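PDB 4GLJ: RsfP from Uncultured bacterium, which probably catalyses the phosphorolysis of methylthioadenosine to adenine and methylthioribose 1-phosphate, and also binds the dye rhodamine B. Local coordinates for residues 90-104 with 212-226. Residues are numbered along the deposited sequence; the frame is centred on the assembly and turned at random. Where two conformers were deposited one is given.
Sequences VRYIVSVSAVGSLQE and IAYATLALVTDFDCW. With RHB (N-[9-(2-carboxyphenyl)-6-(diethylamino)-3H-xanthen-3-ylidene]-N-ethylethanaminium), chain C; PO4 (phosphate ion), chain D.
Ile93 offers its N to Ala213 O at 2.7 Å and its carbonyl to Ala215 N, the alternation by which strand 92-101 runs parallel to strand 213-221. Odd-numbered residues of the first strand carry the ladder, from Arg91 O, which accepts from Ala213 N, to Ser101 N, which donates to Asp222 O; the even-numbered Tyr92 and Val94 bond through their backbones to Asp15 and to the neighbouring strand 16-20, and Ala98 N donates a hydrogen bond to phosphate O2 at 2.9 Å, nearly straight (174°).

The hydroxyls facing helix 200-209 are bonded as well. Ser97 OG donates to Ser95 OG at 3.0 Å, and Asn200 binds both hydroxyls and Thr216 OG1. Tyr214, with CG anti to the backbone N (chi1 174°), lays its ring obliquely along the first strand: CD2 lies 3.6 Å from Ile93 CG2, while OH comes close to Ser95 CB and bonds to Glu203. A leucine here would probably leave Glu203 without its phenolic partner and Ser95 CB less closely packed.

Toward the C-terminal ends two carbonyls each take two donors. Val99 O receives Thr221 N and, in the conformer given, Thr221 OG1 from above its plane at 3.0 Å. After the chain turns at Asp222, Ser101 O is met from opposite faces by Asp224 N and by Trp226 NE1, both at 3.0 Å, the latter bond lying close to the indole plane; both donors belong to a poorly ordered part of the chain. Ser101 OG accepts from Gln103 N (3.0 Å), an ST turn, bonds also to Leu106 O, and meets the Phe223 ring obliquely.

Rhodamine B packs against Gly100, Thr221 and Asp224, farther along the strands than the phosphate; the paired strands thus line a ligand pocket near their C-terminal ends, consistent with the alpha/beta fold of the phosphorylase superfamily.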
ATOM      1  N   VAL A  90      25.639   8.522 -15.670  1.00 35.11           N
ATOM      2  CA  VAL A  90      24.908   9.695 -15.194  1.00 34.80           C
ATOM      3  C   VAL A  90      25.134   9.820 -13.694  1.00 36.67           C
ATOM      4  O   VAL A  90      25.044   8.838 -12.942  1.00 34.08           O
ATOM      5  CB  VAL A  90      23.387   9.527 -15.505  1.00 33.89           C
ATOM      6  CG1 VAL A  90      22.516  10.577 -14.808  1.00 33.05           C
ATOM      7  CG2 VAL A  90      23.201   9.545 -17.038  1.00 34.13           C
ATOM      8  N   ARG A  91      25.455  11.025 -13.274  1.00 29.41           N
ATOM      9  CA  ARG A  91      25.728  11.343 -11.892  0.50 28.95           C
ATOM     10  C   ARG A  91      24.624  12.264 -11.372  1.00 28.08           C
ATOM     11  O   ARG A  91      24.452  12.397 -10.170  1.00 27.83           O
ATOM     12  CB  ARG A  91      27.089  12.053 -11.817  0.50 29.89           C
ATOM     13  CG  ARG A  91      28.236  11.131 -12.255  0.50 30.37           C
ATOM     14  CD  ARG A  91      29.537  11.887 -12.451  0.50 32.53           C
ATOM     15  NE  ARG A  91      29.856  12.639 -11.258  0.50 33.26           N
ATOM     16  CZ  ARG A  91      30.127  13.927 -11.213  0.50 31.33           C
ATOM     17  NH1 ARG A  91      30.187  14.661 -12.309  0.50 33.96           N
ATOM     18  NH2 ARG A  91      30.341  14.461 -10.046  0.50 32.20           N
ATOM     19  N   TYR A  92      23.914  12.902 -12.307  1.00 27.46           N
ATOM     20  CA  TYR A  92      22.842  13.853 -11.912  1.00 28.27           C
ATOM     21  C   TYR A  92      21.614  13.612 -12.736  1.00 27.19           C
ATOM     22  O   TYR A  92      21.696  13.534 -13.928  1.00 27.29           O
ATOM     23  CB  TYR A  92      23.219  15.327 -12.113  1.00 26.82           C
ATOM     24  CG  TYR A  92      24.533  15.738 -11.393  1.00 31.59           C
ATOM     25  CD1 TYR A  92      24.550  16.056 -10.019  1.00 29.71           C
ATOM     26  CD2 TYR A  92      25.749  15.708 -12.085  1.00 33.42           C
ATOM     27  CE1 TYR A  92      25.739  16.428  -9.375  1.00 30.56           C
ATOM     28  CE2 TYR A  92      26.970  16.058 -11.463  1.00 31.26           C
ATOM     29  CZ  TYR A  92      26.940  16.430 -10.123  1.00 33.86           C
ATOM     30  OH  TYR A  92      28.122  16.781  -9.522  1.00 32.39           O
ATOM     31  N   ILE A  93      20.454  13.484 -12.061  1.00 26.11           N
ATOM     32  CA  ILE A  93      19.130  13.414 -12.761  1.00 25.91           C
ATOM     33  C   ILE A  93      18.240  14.570 -12.330  1.00 25.37           C
ATOM     34  O   ILE A  93      18.119  14.841 -11.133  1.00 25.72           O
ATOM     35  CB  ILE A  93      18.360  12.086 -12.427  1.00 24.41           C
ATOM     36  CG1 ILE A  93      19.152  10.927 -13.036  1.00 24.14           C
ATOM     37  CG2 ILE A  93      16.932  12.115 -12.998  1.00 23.68           C
ATOM     38  CD1 ILE A  93      18.617   9.545 -12.608  1.00 23.53           C
ATOM     39  N   VAL A  94      17.629  15.225 -13.317  1.00 23.01           N
ATOM     40  CA  VAL A  94      16.526  16.112 -13.069  1.00 23.79           C
ATOM     41  C   VAL A  94      15.276  15.435 -13.622  1.00 23.82           C
ATOM     42  O   VAL A  94      15.131  15.196 -14.795  1.00 23.42           O
ATOM     43  CB  VAL A  94      16.677  17.516 -13.721  1.00 25.63           C
ATOM     44  CG1 VAL A  94      15.446  18.399 -13.389  1.00 25.98           C
ATOM     45  CG2 VAL A  94      17.936  18.187 -13.158  1.00 27.73           C
ATOM     46  N   SER A  95      14.320  15.210 -12.745  1.00 22.29           N
ATOM     47  CA  SER A  95      13.027  14.607 -13.121  1.00 23.78           C
ATOM     48  C   SER A  95      12.075  15.803 -13.314  1.00 25.50           C
ATOM     49  O   SER A  95      11.974  16.706 -12.469  1.00 27.12           O
ATOM     50  CB  SER A  95      12.492  13.812 -11.903  1.00 25.56           C
ATOM     51  OG  SER A  95      11.045  13.799 -11.985  1.00 29.83           O
ATOM     52  N   VAL A  96      11.379  15.813 -14.411  1.00 22.85           N
ATOM     53  CA  VAL A  96      10.508  16.896 -14.712  1.00 27.76           C
ATOM     54  C   VAL A  96       9.127  16.318 -14.763  1.00 31.81           C
ATOM     55  O   VAL A  96       8.866  15.467 -15.620  1.00 34.02           O
ATOM     56  CB  VAL A  96      10.858  17.571 -16.054  1.00 29.20           C
ATOM     57  CG1 VAL A  96       9.856  18.715 -16.258  1.00 32.28           C
ATOM     58  CG2 VAL A  96      12.333  18.073 -16.055  1.00 28.63           C
ATOM     59  N   SER A  97       8.278  16.696 -13.797  1.00 29.88           N
ATOM     60  CA  SER A  97       7.004  16.004 -13.582  1.00 30.09           C
ATOM     61  C   SER A  97       5.790  16.917 -13.418  1.00 29.70           C
ATOM     62  O   SER A  97       5.877  17.943 -12.709  1.00 29.50           O
ATOM     63  CB  SER A  97       7.121  15.207 -12.306  1.00 31.30           C
ATOM     64  OG  SER A  97       8.140  14.277 -12.565  1.00 38.80           O
ATOM     65  N   ALA A  98       4.657  16.495 -13.997  1.00 27.20           N
ATOM     66  CA  ALA A  98       3.417  17.260 -13.885  1.00 28.04           C
ATOM     67  C   ALA A  98       2.847  16.884 -12.522  1.00 26.47           C
ATOM     68  O   ALA A  98       2.881  15.670 -12.126  1.00 27.16           O
ATOM     69  CB  ALA A  98       2.417  16.876 -14.983  1.00 25.35           C
ATOM     70  N   VAL A  99       2.358  17.883 -11.783  1.00 23.24           N
ATOM     71  CA  VAL A  99       1.762  17.602 -10.470  1.00 23.42           C
ATOM     72  C   VAL A  99       0.473  18.385 -10.277  1.00 25.28           C
ATOM     73  O   VAL A  99       0.145  19.363 -11.002  1.00 25.98           O
ATOM     74  CB  VAL A  99       2.706  17.942  -9.265  1.00 21.89           C
ATOM     75  CG1 VAL A  99       3.933  17.027  -9.302  1.00 20.27           C
ATOM     76  CG2 VAL A  99       3.002  19.458  -9.218  1.00 21.09           C
ATOM     77  N   GLY A 100      -0.309  17.890  -9.333  1.00 25.08           N
ATOM     78  CA  GLY A 100      -1.456  18.641  -8.859  1.00 26.67           C
ATOM     79  C   GLY A 100      -1.088  19.414  -7.635  1.00 25.61           C
ATOM     80  O   GLY A 100      -0.261  18.988  -6.845  1.00 23.94           O
ATOM     81  N   SER A 101      -1.721  20.551  -7.430  1.00 26.61           N
ATOM     82  CA  SER A 101      -1.433  21.333  -6.223  1.00 26.59           C
ATOM     83  C   SER A 101      -2.399  20.983  -5.098  1.00 28.01           C
ATOM     84  O   SER A 101      -3.622  20.833  -5.322  1.00 27.89           O
ATOM     85  CB  SER A 101      -1.609  22.844  -6.500  1.00 31.50           C
ATOM     86  OG  SER A 101      -1.712  23.561  -5.242  1.00 29.47           O
ATOM     87  N   LEU A 102      -1.872  20.858  -3.898  1.00 24.96           N
ATOM     88  CA  LEU A 102      -2.714  20.705  -2.691  1.00 27.04           C
ATOM     89  C   LEU A 102      -2.763  21.985  -1.856  1.00 29.31           C
ATOM     90  O   LEU A 102      -3.331  21.998  -0.772  1.00 33.06           O
ATOM     91  CB  LEU A 102      -2.124  19.563  -1.824  1.00 25.27           C
ATOM     92  CG  LEU A 102      -2.091  18.160  -2.465  1.00 28.39           C
ATOM     93  CD1 LEU A 102      -1.218  17.185  -1.683  1.00 25.03           C
ATOM     94  CD2 LEU A 102      -3.540  17.633  -2.613  1.00 29.90           C
ATOM     95  N   GLN A 103      -2.258  23.108  -2.363  1.00 30.74           N
ATOM     96  CA  GLN A 103      -2.120  24.305  -1.539  1.00 30.70           C
ATOM     97  C   GLN A 103      -2.553  25.505  -2.399  1.00 32.96           C
ATOM     98  O   GLN A 103      -2.157  25.643  -3.589  1.00 29.74           O
ATOM     99  CB  GLN A 103      -0.641  24.487  -1.081  1.00 33.85           C
ATOM    100  CG  GLN A 103      -0.044  23.382  -0.209  1.00 32.75           C
ATOM    101  CD  GLN A 103      -0.817  23.230   1.109  1.00 41.85           C
ATOM    102  OE1 GLN A 103      -1.400  24.198   1.574  1.00 43.46           O
ATOM    103  NE2 GLN A 103      -0.878  22.002   1.675  1.00 40.25           N
ATOM    104  N   GLU A 104      -3.370  26.358  -1.798  1.00 32.04           N
ATOM    105  CA  GLU A 104      -3.834  27.602  -2.470  1.00 39.56           C
ATOM    106  C   GLU A 104      -2.772  28.445  -3.171  1.00 37.99           C
ATOM    107  O   GLU A 104      -2.968  29.012  -4.259  1.00 39.40           O
ATOM    108  CB  GLU A 104      -4.563  28.472  -1.461  1.00 43.66           C
ATOM    109  CG  GLU A 104      -5.342  29.542  -2.185  1.00 60.26           C
ATOM    110  CD  GLU A 104      -6.246  28.956  -3.290  1.00 69.55           C
ATOM    111  OE1 GLU A 104      -7.013  27.975  -3.010  1.00 68.96           O
ATOM    112  OE2 GLU A 104      -6.184  29.492  -4.435  1.00 74.33           O
ATOM    113  N   ILE A 212      22.984   8.045  -7.669  1.00 27.85           N
ATOM    114  CA  ILE A 212      22.810   9.165  -8.600  1.00 26.36           C
ATOM    115  C   ILE A 212      22.034  10.277  -7.913  1.00 27.11           C
ATOM    116  O   ILE A 212      20.992  10.014  -7.312  1.00 24.91           O
ATOM    117  CB  ILE A 212      22.017   8.743  -9.846  1.00 25.63           C
ATOM    118  CG1 ILE A 212      22.694   7.607 -10.599  1.00 27.25           C
ATOM    119  CG2 ILE A 212      21.744   9.948 -10.767  1.00 25.68           C
ATOM    120  CD1 ILE A 212      21.846   6.944 -11.718  1.00 26.63           C
ATOM    121  N   ALA A 213      22.513  11.507  -8.005  1.00 27.63           N
ATOM    122  CA  ALA A 213      21.875  12.627  -7.382  1.00 28.30           C
ATOM    123  C   ALA A 213      20.635  12.916  -8.172  1.00 27.51           C
ATOM    124  O   ALA A 213      20.643  12.897  -9.387  1.00 28.64           O
ATOM    125  CB  ALA A 213      22.833  13.852  -7.355  1.00 31.83           C
ATOM    126  N   TYR A 214      19.534  13.153  -7.478  1.00 26.27           N
ATOM    127  CA  TYR A 214      18.244  13.153  -8.134  1.00 23.95           C
ATOM    128  C   TYR A 214      17.432  14.226  -7.466  1.00 23.62           C
ATOM    129  O   TYR A 214      17.328  14.285  -6.224  1.00 24.38           O
ATOM    130  CB  TYR A 214      17.534  11.803  -7.969  1.00 24.86           C
ATOM    131  CG  TYR A 214      16.088  11.706  -8.509  1.00 24.14           C
ATOM    132  CD1 TYR A 214      15.004  12.213  -7.733  1.00 24.80           C
ATOM    133  CD2 TYR A 214      15.823  11.056  -9.691  1.00 22.66           C
ATOM    134  CE1 TYR A 214      13.696  12.147  -8.185  1.00 22.73           C
ATOM    135  CE2 TYR A 214      14.519  10.967 -10.192  1.00 23.51           C
ATOM    136  CZ  TYR A 214      13.456  11.503  -9.417  1.00 24.39           C
ATOM    137  OH  TYR A 214      12.145  11.340  -9.875  1.00 23.59           O
ATOM    138  N   ALA A 215      16.859  15.111  -8.294  1.00 24.05           N
ATOM    139  CA  ALA A 215      15.901  16.108  -7.783  1.00 24.21           C
ATOM    140  C   ALA A 215      14.781  16.345  -8.795  1.00 23.75           C
ATOM    141  O   ALA A 215      14.865  15.927  -9.962  1.00 24.42           O
ATOM    142  CB  ALA A 215      16.571  17.424  -7.339  1.00 24.17           C
ATOM    143  N   THR A 216      13.733  17.047  -8.366  1.00 24.72           N
ATOM    144  CA  THR A 216      12.496  17.097  -9.191  1.00 24.75           C
ATOM    145  C   THR A 216      12.179  18.567  -9.502  1.00 23.90           C
ATOM    146  O   THR A 216      12.243  19.407  -8.625  1.00 24.17           O
ATOM    147  CB  THR A 216      11.319  16.464  -8.414  1.00 29.09           C
ATOM    148  OG1 THR A 216      11.588  15.030  -8.295  1.00 28.90           O
ATOM    149  CG2 THR A 216       9.992  16.626  -9.203  1.00 29.77           C
ATOM    150  N   LEU A 217      11.907  18.827 -10.764  1.00 21.97           N
ATOM    151  CA  LEU A 217      11.269  20.079 -11.156  1.00 24.50           C
ATOM    152  C   LEU A 217       9.750  19.759 -11.437  1.00 23.43           C
ATOM    153  O   LEU A 217       9.419  19.126 -12.441  1.00 26.39           O
ATOM    154  CB  LEU A 217      11.950  20.613 -12.432  1.00 26.03           C
ATOM    155  CG  LEU A 217      11.329  21.863 -13.091  1.00 26.66           C
ATOM    156  CD1 LEU A 217      11.468  23.026 -12.124  1.00 27.06           C
ATOM    157  CD2 LEU A 217      12.016  22.197 -14.414  1.00 29.51           C
ATOM    158  N   ALA A 218       8.868  20.157 -10.508  1.00 22.40           N
ATOM    159  CA  ALA A 218       7.432  19.837 -10.618  1.00 25.00           C
ATOM    160  C   ALA A 218       6.706  20.995 -11.304  1.00 25.00           C
ATOM    161  O   ALA A 218       6.954  22.165 -10.990  1.00 25.50           O
ATOM    162  CB  ALA A 218       6.861  19.547  -9.247  1.00 21.82           C
ATOM    163  N   LEU A 219       5.820  20.649 -12.211  1.00 25.28           N
ATOM    164  CA  LEU A 219       5.058  21.603 -12.979  1.00 25.93           C
ATOM    165  C   LEU A 219       3.590  21.469 -12.552  1.00 26.93           C
ATOM    166  O   LEU A 219       2.970  20.448 -12.751  1.00 27.29           O
ATOM    167  CB  LEU A 219       5.159  21.243 -14.470  1.00 26.95           C
ATOM    168  CG  LEU A 219       6.568  20.893 -14.990  1.00 25.50           C
ATOM    169  CD1 LEU A 219       6.507  20.638 -16.496  1.00 29.79           C
ATOM    170  CD2 LEU A 219       7.516  22.040 -14.667  1.00 27.87           C
ATOM    171  N   VAL A 220       3.085  22.512 -11.942  1.00 26.81           N
ATOM    172  CA  VAL A 220       1.721  22.532 -11.459  1.00 29.28           C
ATOM    173  C   VAL A 220       0.747  22.649 -12.599  1.00 32.65           C
ATOM    174  O   VAL A 220       0.698  23.645 -13.366  1.00 34.77           O
ATOM    175  CB  VAL A 220       1.496  23.639 -10.381  1.00 27.56           C
ATOM    176  CG1 VAL A 220       0.060  23.532  -9.902  1.00 29.79           C
ATOM    177  CG2 VAL A 220       2.517  23.498  -9.211  1.00 26.16           C
ATOM    178  N   THR A 221      -0.062  21.616 -12.743  1.00 34.38           N
ATOM    179  CA  THR A 221      -0.977  21.596 -13.871  0.50 37.11           C
ATOM    180  C   THR A 221      -2.399  21.902 -13.449  1.00 41.67           C
ATOM    181  O   THR A 221      -3.256  22.259 -14.289  1.00 46.68           O
ATOM    182  CB  THR A 221      -0.951  20.292 -14.670  0.50 38.89           C
ATOM    183  OG1 THR A 221      -1.055  19.187 -13.765  0.50 39.40           O
ATOM    184  CG2 THR A 221       0.340  20.188 -15.486  0.50 38.31           C
ATOM    185  N   ASP A 222      -2.672  21.822 -12.169  1.00 41.18           N
ATOM    186  CA  ASP A 222      -3.990  22.242 -11.706  1.00 48.34           C
ATOM    187  C   ASP A 222      -4.074  21.967 -10.198  1.00 46.46           C
ATOM    188  O   ASP A 222      -3.152  21.446  -9.612  1.00 39.87           O
ATOM    189  CB  ASP A 222      -5.145  21.565 -12.511  1.00 53.59           C
ATOM    190  CG  ASP A 222      -6.495  22.355 -12.438  1.00 64.71           C
ATOM    191  OD1 ASP A 222      -6.579  23.364 -11.679  1.00 66.64           O
ATOM    192  OD2 ASP A 222      -7.491  21.957 -13.118  1.00 68.22           O
ATOM    193  N   PHE A 223      -5.137  22.437  -9.578  1.00 52.27           N
ATOM    194  CA  PHE A 223      -5.396  22.053  -8.217  1.00 57.74           C
ATOM    195  C   PHE A 223      -5.759  20.591  -8.406  1.00 58.88           C
ATOM    196  O   PHE A 223      -6.245  20.184  -9.483  1.00 59.75           O
ATOM    197  CB  PHE A 223      -6.373  23.034  -7.545  1.00 62.90           C
ATOM    198  CG  PHE A 223      -5.803  24.434  -7.371  1.00 65.36           C
ATOM    199  CD1 PHE A 223      -6.275  25.516  -8.171  1.00 62.09           C
ATOM    200  CD2 PHE A 223      -4.769  24.687  -6.411  1.00 61.66           C
ATOM    201  CE1 PHE A 223      -5.736  26.797  -8.008  1.00 61.83           C
ATOM    202  CE2 PHE A 223      -4.240  25.963  -6.250  1.00 57.48           C
ATOM    203  CZ  PHE A 223      -4.724  27.019  -7.034  1.00 59.58           C
ATOM    204  N   ASP A 224      -5.492  19.810  -7.372  1.00118.10           N
ATOM    205  CA  ASP A 224      -6.003  18.479  -7.316  1.00117.74           C
ATOM    206  C   ASP A 224      -7.483  18.828  -7.241  1.00118.63           C
ATOM    207  O   ASP A 224      -7.860  20.004  -7.277  1.00118.49           O
ATOM    208  CB  ASP A 224      -5.391  17.707  -6.156  1.00115.81           C
ATOM    209  CG  ASP A 224      -5.517  16.232  -6.351  1.00115.01           C
ATOM    210  OD1 ASP A 224      -5.632  15.713  -7.491  1.00114.50           O
ATOM    211  OD2 ASP A 224      -5.648  15.542  -5.335  1.00113.88           O
ATOM    212  N   CYS A 225      -8.297  17.776  -7.186  1.00119.79           N
ATOM    213  CA  CYS A 225      -9.769  17.802  -7.035  1.00120.18           C
ATOM    214  C   CYS A 225     -10.363  18.548  -5.812  1.00120.82           C
ATOM    215  O   CYS A 225     -11.578  18.765  -5.776  1.00121.10           O
ATOM    216  CB  CYS A 225     -10.191  16.332  -6.967  1.00119.25           C
ATOM    217  SG  CYS A 225      -9.689  15.487  -5.446  1.00116.60           S
ATOM    218  N   TRP A 226      -9.542  18.911  -4.818  1.00121.16           N
ATOM    219  CA  TRP A 226     -10.016  19.682  -3.656  1.00121.13           C
ATOM    220  C   TRP A 226     -10.593  21.036  -4.057  1.00121.69           C
ATOM    221  O   TRP A 226     -10.989  21.835  -3.207  1.00121.09           O
ATOM    222  CB  TRP A 226      -8.959  19.707  -2.538  1.00120.36           C
ATOM    223  CG  TRP A 226      -7.837  20.695  -2.766  1.00120.30           C
ATOM    224  CD1 TRP A 226      -6.756  20.576  -3.636  1.00120.33           C
ATOM    225  CD2 TRP A 226      -7.655  22.007  -2.120  1.00120.14           C
ATOM    226  NE1 TRP A 226      -5.949  21.688  -3.579  1.00119.88           N
ATOM    227  CE2 TRP A 226      -6.427  22.581  -2.694  1.00119.58           C
ATOM    228  CE3 TRP A 226      -8.363  22.741  -1.168  1.00119.75           C
ATOM    229  CZ2 TRP A 226      -5.951  23.822  -2.313  1.00119.16           C
ATOM    230  CZ3 TRP A 226      -7.868  23.993  -0.791  1.00119.27           C
ATOM    231  CH2 TRP A 226      -6.691  24.518  -1.350  1.00119.30           C
TER
HETATM  232  O2  RHB C 302      -5.735  19.413 -13.467  0.50 63.09           O
HETATM  233  C26 RHB C 302      -5.768  19.533 -14.713  0.50 65.11           C
HETATM  234  C19 RHB C 302      -4.993  18.502 -15.489  0.50 64.06           C
HETATM  235  C14 RHB C 302      -4.570  17.380 -14.823  0.50 59.19           C
HETATM  236  C15 RHB C 302      -3.853  16.402 -15.501  0.50 64.93           C
HETATM  237  C16 RHB C 302      -3.518  16.550 -16.843  0.50 65.51           C
HETATM  238  C17 RHB C 302      -3.927  17.693 -17.518  0.50 61.93           C
HETATM  239  C18 RHB C 302      -4.655  18.660 -16.833  0.50 65.50           C
HETATM  240  C9  RHB C 302      -4.937  17.154 -13.405  0.50 58.60           C
HETATM  241  C8  RHB C 302      -6.293  17.497 -12.927  0.50 57.97           C
HETATM  242  C13 RHB C 302      -7.172  18.078 -13.830  0.50 61.82           C
HETATM  243  C12 RHB C 302      -8.443  18.441 -13.419  0.50 61.49           C
HETATM  244  C11 RHB C 302      -8.854  18.216 -12.109  0.50 64.70           C
HETATM  245  N1  RHB C 302     -10.182  18.618 -11.791  0.50 63.57           N
HETATM  246  C35 RHB C 302     -11.154  17.952 -12.684  0.50 65.86           C
HETATM  247  C36 RHB C 302     -11.694  18.899 -13.740  0.50 68.16           C
HETATM  248  C22 RHB C 302     -10.562  18.355 -10.386  0.50 64.31           C
HETATM  249  C23 RHB C 302     -11.979  17.811 -10.305  0.50 55.15           C
HETATM  250  C10 RHB C 302      -7.958  17.622 -11.194  0.50 63.59           C
HETATM  251  C7  RHB C 302      -6.655  17.244 -11.597  0.50 61.12           C
HETATM  252  O1  RHB C 302      -5.726  16.662 -10.717  0.50 55.99           O
HETATM  253  C1  RHB C 302      -4.433  16.297 -11.119  0.50 55.68           C
HETATM  254  C2  RHB C 302      -4.008  16.522 -12.444  0.50 57.28           C
HETATM  255  C6  RHB C 302      -3.511  15.702 -10.240  0.50 49.32           C
HETATM  256  C5  RHB C 302      -2.235  15.377 -10.743  0.50 46.78           C
HETATM  257  C4  RHB C 302      -1.833  15.615 -12.043  0.50 47.50           C
HETATM  258  C3  RHB C 302      -2.736  16.192 -12.906  0.50 57.06           C
HETATM  259  N2  RHB C 302      -1.312  14.726  -9.949  0.50 40.73           N
HETATM  260  C24 RHB C 302      -2.193  13.890  -9.161  0.50 41.44           C
HETATM  261  C25 RHB C 302      -1.626  12.502  -9.218  0.50 36.24           C
HETATM  262  C33 RHB C 302      -0.664  13.732 -10.809  0.50 37.67           C
HETATM  263  C34 RHB C 302       0.198  14.394 -11.874  0.50 35.99           C
HETATM  264  O3  RHB C 302      -6.386  20.481 -15.275  0.50 61.54           O
HETATM  265  P   PO4 D 303       4.649  12.659 -14.834  1.00 29.63           P
HETATM  266  O1  PO4 D 303       3.190  12.415 -15.090  1.00 35.17           O
HETATM  267  O2  PO4 D 303       4.868  14.029 -15.430  1.00 31.83           O
HETATM  268  O3  PO4 D 303       4.797  12.601 -13.359  1.00 32.51           O
HETATM  269  O4  PO4 D 303       5.558  11.648 -15.523  1.00 31.80           O